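Local structure of coelenterazine-binding protein with bound coelenterazine (Renilla muelleri, 2HPS) at residues K17-R22 with D66-A71; R22-V25 with F30-R33; E37-R42 with Q59-V64. The protein binds the luciferin coelenterazine and, when calcium is bound, makes it available for reaction with luciferase and oxygen. One frame throughout, in Å; residues are numbered along the deposited sequence. Where two conformers were deposited one is given.

Contact 1 (K17-R22 with D66-A71). With CTZ (c2-hydroxy-coelenterazine), chain B.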
loop_
_atom_site.group_PDB
_atom_site.type_symbol
_atom_site.label_atom_id
_atom_site.label_comp_id
_atom_site.label_asym_id
_atom_site.label_seq_id
_atom_site.Cartn_x
_atom_site.Cartn_y
_atom_site.Cartn_z
ATOM N N LYS A 17 -4.965 2.417 -9.528
ATOM C CA LYS A 17 -5.645 3.701 -9.361
ATOM C C LYS A 17 -6.253 3.860 -7.950
ATOM O O LYS A 17 -6.281 4.955 -7.377
ATOM C CB LYS A 17 -6.721 3.894 -10.451
ATOM C CG LYS A 17 -7.260 5.334 -10.492
ATOM C CD LYS A 17 -8.346 5.579 -11.560
ATOM C CE LYS A 17 -8.962 6.972 -11.348
ATOM N NZ LYS A 17 -10.063 7.218 -12.336
ATOM N N THR A 18 -6.729 2.756 -7.387
ATOM C CA THR A 18 -7.297 2.765 -6.040
ATOM C C THR A 18 -6.184 3.118 -5.039
ATOM O O THR A 18 -6.359 3.968 -4.159
ATOM C CB THR A 18 -7.934 1.400 -5.759
ATOM O OG1 THR A 18 -8.948 1.164 -6.760
ATOM C CG2 THR A 18 -8.585 1.372 -4.380
ATOM N N ARG A 19 -5.026 2.511 -5.247
ATOM C CA ARG A 19 -3.841 2.771 -4.422
ATOM C C ARG A 19 -3.411 4.235 -4.569
ATOM O O ARG A 19 -3.133 4.915 -3.591
ATOM C CB ARG A 19 -2.707 1.852 -4.878
ATOM C CG ARG A 19 -1.384 2.101 -4.185
ATOM C CD ARG A 19 -0.323 1.178 -4.789
ATOM N NE ARG A 19 1.032 1.648 -4.470
ATOM C CZ ARG A 19 2.131 1.318 -5.153
ATOM N NH1 ARG A 19 2.074 0.488 -6.199
ATOM N NH2 ARG A 19 3.303 1.800 -4.772
HETATM N N MSE A 20 -3.377 4.725 -5.799
HETATM C CA MSE A 20 -2.882 6.066 -6.025
HETATM C C MSE A 20 -3.824 7.120 -5.486
HETATM O O MSE A 20 -3.381 8.199 -5.050
HETATM C CB MSE A 20 -2.586 6.284 -7.502
HETATM C CG MSE A 20 -1.457 5.419 -8.045
HETATM SE SE MSE A 20 0.229 5.831 -7.151
HETATM C CE MSE A 20 0.411 4.562 -5.832
ATOM N N GLN A 21 -5.122 6.807 -5.472
ATOM C CA GLN A 21 -6.100 7.742 -4.954
ATOM C C GLN A 21 -5.883 7.979 -3.465
ATOM O O GLN A 21 -6.246 9.042 -2.957
ATOM C CB GLN A 21 -7.544 7.316 -5.236
ATOM C CG GLN A 21 -7.944 7.635 -6.654
ATOM C CD GLN A 21 -9.420 7.947 -6.856
ATOM O OE1 GLN A 21 -10.264 7.752 -5.976
ATOM N NE2 GLN A 21 -9.726 8.436 -8.035
ATOM N N ARG A 22 -5.271 7.007 -2.783
ATOM C CA ARG A 22 -4.918 7.165 -1.376
ATOM C C ARG A 22 -3.820 8.200 -1.170
ATOM O O ARG A 22 -3.703 8.770 -0.080
ATOM C CB ARG A 22 -4.515 5.819 -0.744
ATOM C CG ARG A 22 -5.651 4.792 -0.714
ATOM C CD ARG A 22 -6.865 5.312 0.054
ATOM N NE ARG A 22 -6.479 5.881 1.349
ATOM C CZ ARG A 22 -7.294 6.586 2.135
ATOM N NH1 ARG A 22 -6.841 7.074 3.279
ATOM N NH2 ARG A 22 -8.560 6.800 1.781
ATOM N N ASP A 66 10.054 7.332 -7.235
ATOM C CA ASP A 66 10.782 7.383 -8.510
ATOM C C ASP A 66 10.159 6.461 -9.553
ATOM O O ASP A 66 9.966 6.840 -10.714
ATOM C CB ASP A 66 12.260 7.040 -8.319
ATOM C CG ASP A 66 13.030 8.108 -7.536
ATOM O OD1 ASP A 66 12.554 9.259 -7.391
ATOM O OD2 ASP A 66 14.126 7.776 -7.029
ATOM N N GLN A 67 9.819 5.248 -9.136
ATOM C CA GLN A 67 9.161 4.298 -10.028
ATOM C C GLN A 67 7.770 4.778 -10.469
ATOM O O GLN A 67 7.336 4.503 -11.599
ATOM C CB GLN A 67 9.047 2.945 -9.334
ATOM C CG GLN A 67 10.401 2.404 -8.823
ATOM C CD GLN A 67 10.282 1.042 -8.134
ATOM O OE1 GLN A 67 11.250 0.271 -8.064
ATOM N NE2 GLN A 67 9.101 0.746 -7.619
ATOM N N LEU A 68 7.078 5.476 -9.572
ATOM C CA LEU A 68 5.722 5.950 -9.843
ATOM C C LEU A 68 5.712 7.187 -10.745
ATOM O O LEU A 68 4.656 7.630 -11.181
ATOM C CB LEU A 68 4.972 6.224 -8.537
ATOM C CG LEU A 68 4.794 4.978 -7.654
ATOM C CD1 LEU A 68 4.174 5.348 -6.301
ATOM C CD2 LEU A 68 3.974 3.909 -8.393
ATOM N N GLY A 69 6.895 7.719 -11.035
ATOM C CA GLY A 69 6.997 8.951 -11.816
ATOM C C GLY A 69 6.764 10.200 -10.985
ATOM O O GLY A 69 6.498 11.285 -11.535
ATOM N N LEU A 70 6.854 10.061 -9.662
ATOM C CA LEU A 70 6.666 11.194 -8.760
ATOM C C LEU A 70 8.003 11.894 -8.533
ATOM O O LEU A 70 8.526 11.922 -7.415
ATOM C CB LEU A 70 6.035 10.758 -7.437
ATOM C CG LEU A 70 4.666 10.094 -7.545
ATOM C CD1 LEU A 70 4.175 9.788 -6.132
ATOM C CD2 LEU A 70 3.689 11.011 -8.288
ATOM N N ALA A 71 8.536 12.434 -9.627
ATOM C CA ALA A 71 9.814 13.143 -9.638
ATOM C C ALA A 71 9.702 14.458 -8.873
ATOM O O ALA A 71 8.608 15.006 -8.741
ATOM C CB ALA A 71 10.264 13.389 -11.084
HETATM N N1 CTZ B . -2.071 2.159 2.542
HETATM C C2 CTZ B . -2.024 3.519 2.537
HETATM C C3 CTZ B . -3.440 3.893 2.564
HETATM N N4 CTZ B . -4.221 2.817 2.596
HETATM C C5 CTZ B . -5.564 2.687 2.623
HETATM C C6 CTZ B . -6.112 1.401 2.624
HETATM N N7 CTZ B . -5.322 0.306 2.610
HETATM C C8 CTZ B . -3.974 0.403 2.595
HETATM C C9 CTZ B . -3.385 1.763 2.570
HETATM C C10 CTZ B . -0.785 4.381 2.495
HETATM C C11 CTZ B . -0.099 4.086 1.185
HETATM C C12 CTZ B . 1.133 3.434 1.186
HETATM C C13 CTZ B . 1.786 3.135 -0.004
HETATM C C14 CTZ B . 1.182 3.508 -1.209
HETATM C C15 CTZ B . -0.063 4.155 -1.221
HETATM C C16 CTZ B . -0.709 4.447 -0.018
HETATM O O17 CTZ B . 1.815 3.213 -2.372
HETATM O O18 CTZ B . -3.907 5.098 2.553
HETATM C C19 CTZ B . -7.582 1.244 2.684
HETATM C C20 CTZ B . -8.442 2.136 2.040
HETATM C C21 CTZ B . -9.822 1.965 2.128
HETATM C C22 CTZ B . -10.352 0.906 2.878
HETATM C C23 CTZ B . -9.509 0.021 3.536
HETATM C C24 CTZ B . -8.122 0.191 3.443
HETATM O O25 CTZ B . -11.704 0.769 2.951
HETATM C C26 CTZ B . -3.052 -0.801 2.554
HETATM C C27 CTZ B . -2.822 -1.289 3.961
HETATM C C28 CTZ B . -1.565 -1.216 4.559
HETATM C C29 CTZ B . -1.399 -1.685 5.863
HETATM C C30 CTZ B . -2.497 -2.208 6.562
HETATM C C31 CTZ B . -3.751 -2.294 5.958
HETATM C C32 CTZ B . -3.911 -1.837 4.648
#
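The phenol oxygen O17 of coelenterazine is gripped by two nitrogens of Arg19: NE at 2.7 Å on a nearly straight N-H line (163°), and NH2 at 3.2 Å from O17 in a bent, weak bond. Tyr36 OH is hydrogen-bonded to Arg19 NH2 and also to the coelenterazine. Arg19 delivers its head by running straight out from the helix, CG anti to the backbone N (chi1 175°) and the chain extended to NE. O17 lies near the guanidinium plane, at its edge, so the two N-H groups on that side can address it together. From the direction opposite to Arg19 comes Leu68, whose methyl CD1 sits 4.0 Å from Arg19 NH2, oblique to the guanidinium plane. That methyl also meets selenomethionine Met20, with CE 3.9 Å from Leu68 CD1; the Met20 chain is bent at chi2 and chi3, and its CE lies 4.0 Å from O17 as well. Here the end of helix 6-21, in the first EF-hand region, lines the ligand pocket, and that of helix 51-68, in the second, packs behind it through Leu68. Helix 51-68 stops in a Schellman motif, with Gly69 at positive phi. One turn along from Arg19, Arg22 NE donates to O18 of coelenterazine at 2.9 Å and 166°, with O18 in its guanidinium plane and C20 of the ligand over one face; a salt bridge to Asp134 holds its NH2.

Contact 2 (R22-V25 with F30-R33). With CTZ (c2-hydroxy-coelenterazine), chain B.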
loop_
_atom_site.group_PDB
_atom_site.type_symbol
_atom_site.label_atom_id
_atom_site.label_comp_id
_atom_site.label_asym_id
_atom_site.label_seq_id
_atom_site.Cartn_x
_atom_site.Cartn_y
_atom_site.Cartn_z
ATOM N N ARG A 22 -5.271 7.007 -2.783
ATOM C CA ARG A 22 -4.918 7.165 -1.376
ATOM C C ARG A 22 -3.820 8.200 -1.170
ATOM O O ARG A 22 -3.703 8.770 -0.080
ATOM C CB ARG A 22 -4.515 5.819 -0.744
ATOM C CG ARG A 22 -5.651 4.792 -0.714
ATOM C CD ARG A 22 -6.865 5.312 0.054
ATOM N NE ARG A 22 -6.479 5.881 1.349
ATOM C CZ ARG A 22 -7.294 6.586 2.135
ATOM N NH1 ARG A 22 -6.841 7.074 3.279
ATOM N NH2 ARG A 22 -8.560 6.800 1.781
ATOM N N VAL A 23 -3.037 8.455 -2.214
ATOM C CA VAL A 23 -1.985 9.457 -2.151
ATOM C C VAL A 23 -2.599 10.857 -2.361
ATOM O O VAL A 23 -2.078 11.866 -1.883
ATOM C CB VAL A 23 -0.848 9.131 -3.159
ATOM C CG1 VAL A 23 0.333 10.121 -3.017
ATOM C CG2 VAL A 23 -0.342 7.696 -2.965
ATOM N N ASP A 24 -3.746 10.899 -3.051
ATOM C CA ASP A 24 -4.436 12.134 -3.405
ATOM C C ASP A 24 -5.250 12.692 -2.231
ATOM O O ASP A 24 -6.481 12.584 -2.184
ATOM C CB ASP A 24 -5.333 11.904 -4.645
ATOM C CG ASP A 24 -6.056 13.164 -5.087
ATOM O OD1 ASP A 24 -5.637 14.271 -4.697
ATOM O OD2 ASP A 24 -7.059 13.051 -5.810
ATOM N N VAL A 25 -4.550 13.306 -1.287
ATOM C CA VAL A 25 -5.153 13.649 -0.008
ATOM C C VAL A 25 -6.170 14.814 -0.105
ATOM O O VAL A 25 -7.051 14.938 0.763
ATOM C CB VAL A 25 -4.020 13.876 1.051
ATOM C CG1 VAL A 25 -3.275 15.187 0.778
ATOM C CG2 VAL A 25 -4.547 13.798 2.464
ATOM N N PHE A 30 -4.771 14.703 -8.565
ATOM C CA PHE A 30 -3.336 14.828 -8.822
ATOM C C PHE A 30 -2.521 14.527 -7.578
ATOM O O PHE A 30 -2.967 14.755 -6.462
ATOM C CB PHE A 30 -2.997 16.224 -9.356
ATOM C CG PHE A 30 -3.504 16.465 -10.749
ATOM C CD1 PHE A 30 -2.688 16.223 -11.850
ATOM C CD2 PHE A 30 -4.812 16.903 -10.961
ATOM C CE1 PHE A 30 -3.154 16.428 -13.145
ATOM C CE2 PHE A 30 -5.300 17.108 -12.259
ATOM C CZ PHE A 30 -4.467 16.871 -13.353
ATOM N N ILE A 31 -1.316 14.012 -7.792
ATOM C CA ILE A 31 -0.420 13.677 -6.678
ATOM C C ILE A 31 1.020 14.097 -6.974
ATOM O O ILE A 31 1.406 14.308 -8.132
ATOM C CB ILE A 31 -0.463 12.173 -6.321
ATOM C CG1 ILE A 31 -0.091 11.288 -7.525
ATOM C CG2 ILE A 31 -1.842 11.798 -5.733
ATOM C CD1 ILE A 31 0.152 9.812 -7.150
ATOM N N SER A 32 1.817 14.185 -5.917
ATOM C CA SER A 32 3.208 14.596 -6.060
ATOM C C SER A 32 4.079 13.831 -5.080
ATOM O O SER A 32 3.573 13.151 -4.163
ATOM C CB SER A 32 3.333 16.081 -5.733
ATOM O OG SER A 32 3.124 16.268 -4.350
ATOM N N ARG A 33 5.390 14.003 -5.256
ATOM C CA ARG A 33 6.395 13.396 -4.380
ATOM C C ARG A 33 6.106 13.700 -2.923
ATOM O O ARG A 33 6.100 12.789 -2.084
ATOM C CB ARG A 33 7.766 13.931 -4.772
ATOM C CG ARG A 33 8.967 13.194 -4.222
ATOM C CD ARG A 33 10.247 13.696 -4.876
ATOM N NE ARG A 33 11.416 12.963 -4.400
ATOM C CZ ARG A 33 11.892 11.859 -4.970
ATOM N NH1 ARG A 33 11.301 11.357 -6.046
ATOM N NH2 ARG A 33 12.968 11.261 -4.466
HETATM N N1 CTZ B . -2.071 2.159 2.542
HETATM C C2 CTZ B . -2.024 3.519 2.537
HETATM C C3 CTZ B . -3.440 3.893 2.564
HETATM N N4 CTZ B . -4.221 2.817 2.596
HETATM C C5 CTZ B . -5.564 2.687 2.623
HETATM C C6 CTZ B . -6.112 1.401 2.624
HETATM N N7 CTZ B . -5.322 0.306 2.610
HETATM C C8 CTZ B . -3.974 0.403 2.595
HETATM C C9 CTZ B . -3.385 1.763 2.570
HETATM C C10 CTZ B . -0.785 4.381 2.495
HETATM C C11 CTZ B . -0.099 4.086 1.185
HETATM C C12 CTZ B . 1.133 3.434 1.186
HETATM C C13 CTZ B . 1.786 3.135 -0.004
HETATM C C14 CTZ B . 1.182 3.508 -1.209
HETATM C C15 CTZ B . -0.063 4.155 -1.221
HETATM C C16 CTZ B . -0.709 4.447 -0.018
HETATM O O17 CTZ B . 1.815 3.213 -2.372
HETATM O O18 CTZ B . -3.907 5.098 2.553
HETATM C C19 CTZ B . -7.582 1.244 2.684
HETATM C C20 CTZ B . -8.442 2.136 2.040
HETATM C C21 CTZ B . -9.822 1.965 2.128
HETATM C C22 CTZ B . -10.352 0.906 2.878
HETATM C C23 CTZ B . -9.509 0.021 3.536
HETATM C C24 CTZ B . -8.122 0.191 3.443
HETATM O O25 CTZ B . -11.704 0.769 2.951
HETATM C C26 CTZ B . -3.052 -0.801 2.554
HETATM C C27 CTZ B . -2.822 -1.289 3.961
HETATM C C28 CTZ B . -1.565 -1.216 4.559
HETATM C C29 CTZ B . -1.399 -1.685 5.863
HETATM C C30 CTZ B . -2.497 -2.208 6.562
HETATM C C31 CTZ B . -3.751 -2.294 5.958
HETATM C C32 CTZ B . -3.911 -1.837 4.648
#
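Val23 meets Ile31 with its CB and CG1: CB lies 3.8 Å from Ile31 CG2, and the two side chains cross at about a right angle. Its other methyl, CG2, sits anti to the carbonyl carbon and reaches the bound coelenterazine, 4.0 Å from ligand atom C15, so one valine faces both the strand and the ligand. Asp24 follows at the centre of an inverse gamma turn. Ile31 CG2 presses against its backbone, 3.4 Å from Asp24 N, and packs on its CB at 3.7 Å. The Asp24 carboxylate lies along Phe30, but OD1 and Phe30 O, 3.2 Å apart, are both acceptors and make no bond. Its oxygens turn instead to the loop between the segments, OD1 taking the N-H of Asp28 and OD2 that of Gly29. Such an aspartate bonded back into the loop fits the first position of an EF-hand loop, here within the first EF-hand region. Beyond the turn, Ile31 exchanges backbone hydrogen bonds with Ile76 in the short antiparallel sheet 30-32/75-77. Its side chain also touches Val78 and Ala81 of helix 78-91, while Val23 leans on Tyr36 and Ile39 of helix 33-47.

Contact 3 (E37-R42 with Q59-V64). With CTZ (c2-hydroxy-coelenterazine), chain B.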
loop_
_atom_site.group_PDB
_atom_site.type_symbol
_atom_site.label_atom_id
_atom_site.label_comp_id
_atom_site.label_asym_id
_atom_site.label_seq_id
_atom_site.Cartn_x
_atom_site.Cartn_y
_atom_site.Cartn_z
ATOM N N GLU A 37 5.533 11.370 0.476
ATOM C CA GLU A 37 6.305 11.548 1.709
ATOM C C GLU A 37 5.405 11.761 2.916
ATOM O O GLU A 37 5.743 11.358 4.011
ATOM C CB GLU A 37 7.246 12.752 1.582
ATOM C CG GLU A 37 8.320 12.621 0.507
ATOM C CD GLU A 37 9.262 13.814 0.496
ATOM O OE1 GLU A 37 10.154 13.846 1.364
ATOM O OE2 GLU A 37 9.111 14.708 -0.374
ATOM N N LEU A 38 4.249 12.398 2.714
ATOM C CA LEU A 38 3.318 12.596 3.818
ATOM C C LEU A 38 2.891 11.268 4.443
ATOM O O LEU A 38 2.757 11.165 5.658
ATOM C CB LEU A 38 2.086 13.377 3.349
ATOM C CG LEU A 38 0.958 13.603 4.372
ATOM C CD1 LEU A 38 1.427 14.377 5.595
ATOM C CD2 LEU A 38 -0.232 14.322 3.682
ATOM N N ILE A 39 2.653 10.268 3.597
ATOM C CA ILE A 39 2.331 8.917 4.078
ATOM C C ILE A 39 3.459 8.368 4.961
ATOM O O ILE A 39 3.211 7.892 6.073
ATOM C CB ILE A 39 2.025 7.978 2.900
ATOM C CG1 ILE A 39 0.746 8.457 2.220
ATOM C CG2 ILE A 39 1.894 6.509 3.389
ATOM C CD1 ILE A 39 0.464 7.818 0.896
ATOM N N ALA A 40 4.705 8.483 4.496
ATOM C CA ALA A 40 5.836 8.019 5.297
ATOM C C ALA A 40 5.932 8.771 6.640
ATOM O O ALA A 40 6.246 8.186 7.673
ATOM C CB ALA A 40 7.145 8.121 4.488
ATOM N N VAL A 41 5.650 10.073 6.627
ATOM C CA VAL A 41 5.637 10.853 7.874
ATOM C C VAL A 41 4.537 10.374 8.844
ATOM O O VAL A 41 4.748 10.273 10.062
ATOM C CB VAL A 41 5.488 12.371 7.584
ATOM C CG1 VAL A 41 5.124 13.141 8.861
ATOM C CG2 VAL A 41 6.779 12.918 6.958
ATOM N N ARG A 42 3.355 10.084 8.305
ATOM C CA ARG A 42 2.281 9.566 9.139
ATOM C C ARG A 42 2.658 8.198 9.732
ATOM O O ARG A 42 2.341 7.911 10.897
ATOM C CB ARG A 42 0.979 9.510 8.338
ATOM C CG ARG A 42 0.406 10.918 8.024
ATOM C CD ARG A 42 -0.904 10.744 7.266
ATOM N NE ARG A 42 -1.592 12.015 7.026
ATOM C CZ ARG A 42 -2.660 12.114 6.245
ATOM N NH1 ARG A 42 -3.121 11.021 5.647
ATOM N NH2 ARG A 42 -3.259 13.292 6.053
ATOM N N GLN A 59 13.088 7.114 2.829
ATOM C CA GLN A 59 13.914 6.762 1.690
ATOM C C GLN A 59 13.272 5.661 0.834
ATOM O O GLN A 59 13.358 5.703 -0.392
ATOM C CB GLN A 59 15.318 6.364 2.155
ATOM C CG GLN A 59 16.149 7.572 2.610
ATOM C CD GLN A 59 16.395 8.585 1.493
ATOM O OE1 GLN A 59 16.592 8.216 0.334
ATOM N NE2 GLN A 59 16.377 9.872 1.844
ATOM N N GLU A 60 12.598 4.715 1.485
ATOM C CA GLU A 60 11.959 3.636 0.721
ATOM C C GLU A 60 10.788 4.215 -0.062
ATOM O O GLU A 60 10.620 3.910 -1.252
ATOM C CB GLU A 60 11.529 2.459 1.609
ATOM C CG GLU A 60 10.887 1.281 0.825
ATOM C CD GLU A 60 11.791 0.636 -0.259
ATOM O OE1 GLU A 60 13.018 0.929 -0.376
ATOM O OE2 GLU A 60 11.255 -0.187 -1.033
ATOM N N PHE A 61 10.007 5.080 0.581
ATOM C CA PHE A 61 8.945 5.777 -0.154
ATOM C C PHE A 61 9.461 6.605 -1.331
ATOM O O PHE A 61 8.841 6.638 -2.389
ATOM C CB PHE A 61 8.062 6.611 0.781
ATOM C CG PHE A 61 6.942 5.814 1.400
ATOM C CD1 PHE A 61 7.216 4.831 2.348
ATOM C CD2 PHE A 61 5.622 6.033 1.007
ATOM C CE1 PHE A 61 6.165 4.058 2.919
ATOM C CE2 PHE A 61 4.578 5.276 1.550
ATOM C CZ PHE A 61 4.849 4.293 2.517
ATOM N N LEU A 62 10.608 7.266 -1.160
ATOM C CA LEU A 62 11.178 8.033 -2.261
ATOM C C LEU A 62 11.618 7.124 -3.397
ATOM O O LEU A 62 11.454 7.462 -4.562
ATOM C CB LEU A 62 12.357 8.889 -1.778
ATOM C CG LEU A 62 12.005 10.047 -0.845
ATOM C CD1 LEU A 62 13.315 10.668 -0.347
ATOM C CD2 LEU A 62 11.109 11.092 -1.507
ATOM N N ARG A 63 12.170 5.961 -3.054
ATOM C CA ARG A 63 12.611 4.994 -4.056
ATOM C C ARG A 63 11.435 4.540 -4.934
ATOM O O ARG A 63 11.531 4.490 -6.169
ATOM C CB ARG A 63 13.281 3.796 -3.373
ATOM C CG ARG A 63 14.039 2.885 -4.377
ATOM C CD ARG A 63 14.664 1.688 -3.635
ATOM N NE ARG A 63 13.649 0.719 -3.220
ATOM C CZ ARG A 63 13.121 -0.203 -4.022
ATOM N NH1 ARG A 63 13.508 -0.294 -5.292
ATOM N NH2 ARG A 63 12.189 -1.023 -3.558
ATOM N N VAL A 64 10.328 4.209 -4.276
ATOM C CA VAL A 64 9.079 3.849 -4.953
ATOM C C VAL A 64 8.501 5.064 -5.706
ATOM O O VAL A 64 8.069 4.917 -6.842
ATOM C CB VAL A 64 8.083 3.187 -3.971
ATOM C CG1 VAL A 64 6.751 2.860 -4.651
ATOM C CG2 VAL A 64 8.704 1.906 -3.401
HETATM N N1 CTZ B . -2.071 2.159 2.542
HETATM C C2 CTZ B . -2.024 3.519 2.537
HETATM C C3 CTZ B . -3.440 3.893 2.564
HETATM N N4 CTZ B . -4.221 2.817 2.596
HETATM C C5 CTZ B . -5.564 2.687 2.623
HETATM C C6 CTZ B . -6.112 1.401 2.624
HETATM N N7 CTZ B . -5.322 0.306 2.610
HETATM C C8 CTZ B . -3.974 0.403 2.595
HETATM C C9 CTZ B . -3.385 1.763 2.570
HETATM C C10 CTZ B . -0.785 4.381 2.495
HETATM C C11 CTZ B . -0.099 4.086 1.185
HETATM C C12 CTZ B . 1.133 3.434 1.186
HETATM C C13 CTZ B . 1.786 3.135 -0.004
HETATM C C14 CTZ B . 1.182 3.508 -1.209
HETATM C C15 CTZ B . -0.063 4.155 -1.221
HETATM C C16 CTZ B . -0.709 4.447 -0.018
HETATM O O17 CTZ B . 1.815 3.213 -2.372
HETATM O O18 CTZ B . -3.907 5.098 2.553
HETATM C C19 CTZ B . -7.582 1.244 2.684
HETATM C C20 CTZ B . -8.442 2.136 2.040
HETATM C C21 CTZ B . -9.822 1.965 2.128
HETATM C C22 CTZ B . -10.352 0.906 2.878
HETATM C C23 CTZ B . -9.509 0.021 3.536
HETATM C C24 CTZ B . -8.122 0.191 3.443
HETATM O O25 CTZ B . -11.704 0.769 2.951
HETATM C C26 CTZ B . -3.052 -0.801 2.554
HETATM C C27 CTZ B . -2.822 -1.289 3.961
HETATM C C28 CTZ B . -1.565 -1.216 4.559
HETATM C C29 CTZ B . -1.399 -1.685 5.863
HETATM C C30 CTZ B . -2.497 -2.208 6.562
HETATM C C31 CTZ B . -3.751 -2.294 5.958
HETATM C C32 CTZ B . -3.911 -1.837 4.648
#
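Helix 33-47, the exiting helix of the first EF-hand, packs here against helix 51-68, the entering helix of the second. Their segments run nearly antiparallel, at 157°, with axes 9.2 Å apart. Phe61 points from helix 51-68 toward helix 33-47 and takes the largest share of the contact. The methyl of Ala40 lies over one face of its ring in a CH-pi contact, CB 4.2 Å from the centroid of the Phe61 ring and displaced toward the CG-CD1 rim. Ile39 meets the far end of the same ring: its CG2 is 3.5 Å from Phe61 CE2, approaching oblique to the ring plane, with the two side chains at about a right angle. With CG2 anti to the backbone N and CG1 anti to the carbonyl carbon (chi1 -66°), Ile39 gives both branches to coelenterazine. CG2 is 3.5 Å from ligand atom C10, and CD1 rests 3.7 Å from C16 of the ligand's hydroxybenzyl ring. Phe61 reaches that ring too, CE2 being 3.8 Å from C13 of coelenterazine. Away from the ligand, Leu62 CD2 packs on the aliphatic part of Glu37, 3.8 Å from its CG, while Glu37 OE1 reaches on to a salt bridge with Arg58, one residue before 59-64 on the same helix. On another side of helix 51-68, Arg63 holds the Glu60 carboxylate side-on through NE and NH2. No hydrogen bond joins 37-42 to 59-64, which meet by apolar contact alone, with the charged tie at the edge, and the hydroxybenzyl group of the ligand meets a greasy wall that Ile39 and Phe61 build together.

All three contacts are largely buried and touch the same coelenterazine, but with different chemistry. Contact 1 grips O17 through Arg19; Arg22, shared with contact 2, holds O18; contact 2 adds a methyl of Val23 beside the turn of an EF-hand loop, and contact 3 an apolar wall that extends, at Glu37 and Leu62, toward more exposed ground. Contacts 1 and 3 both use helix 51-68, and contact 3 is nested within the chain closed by contact 1; Arg19 NH2 packs on Val64 between them. Contacts 1 and 2 are also tied by Arg33, whose NH1 forms a salt bridge with Asp66. Val23 against Ile39 connects contacts 2 and 3.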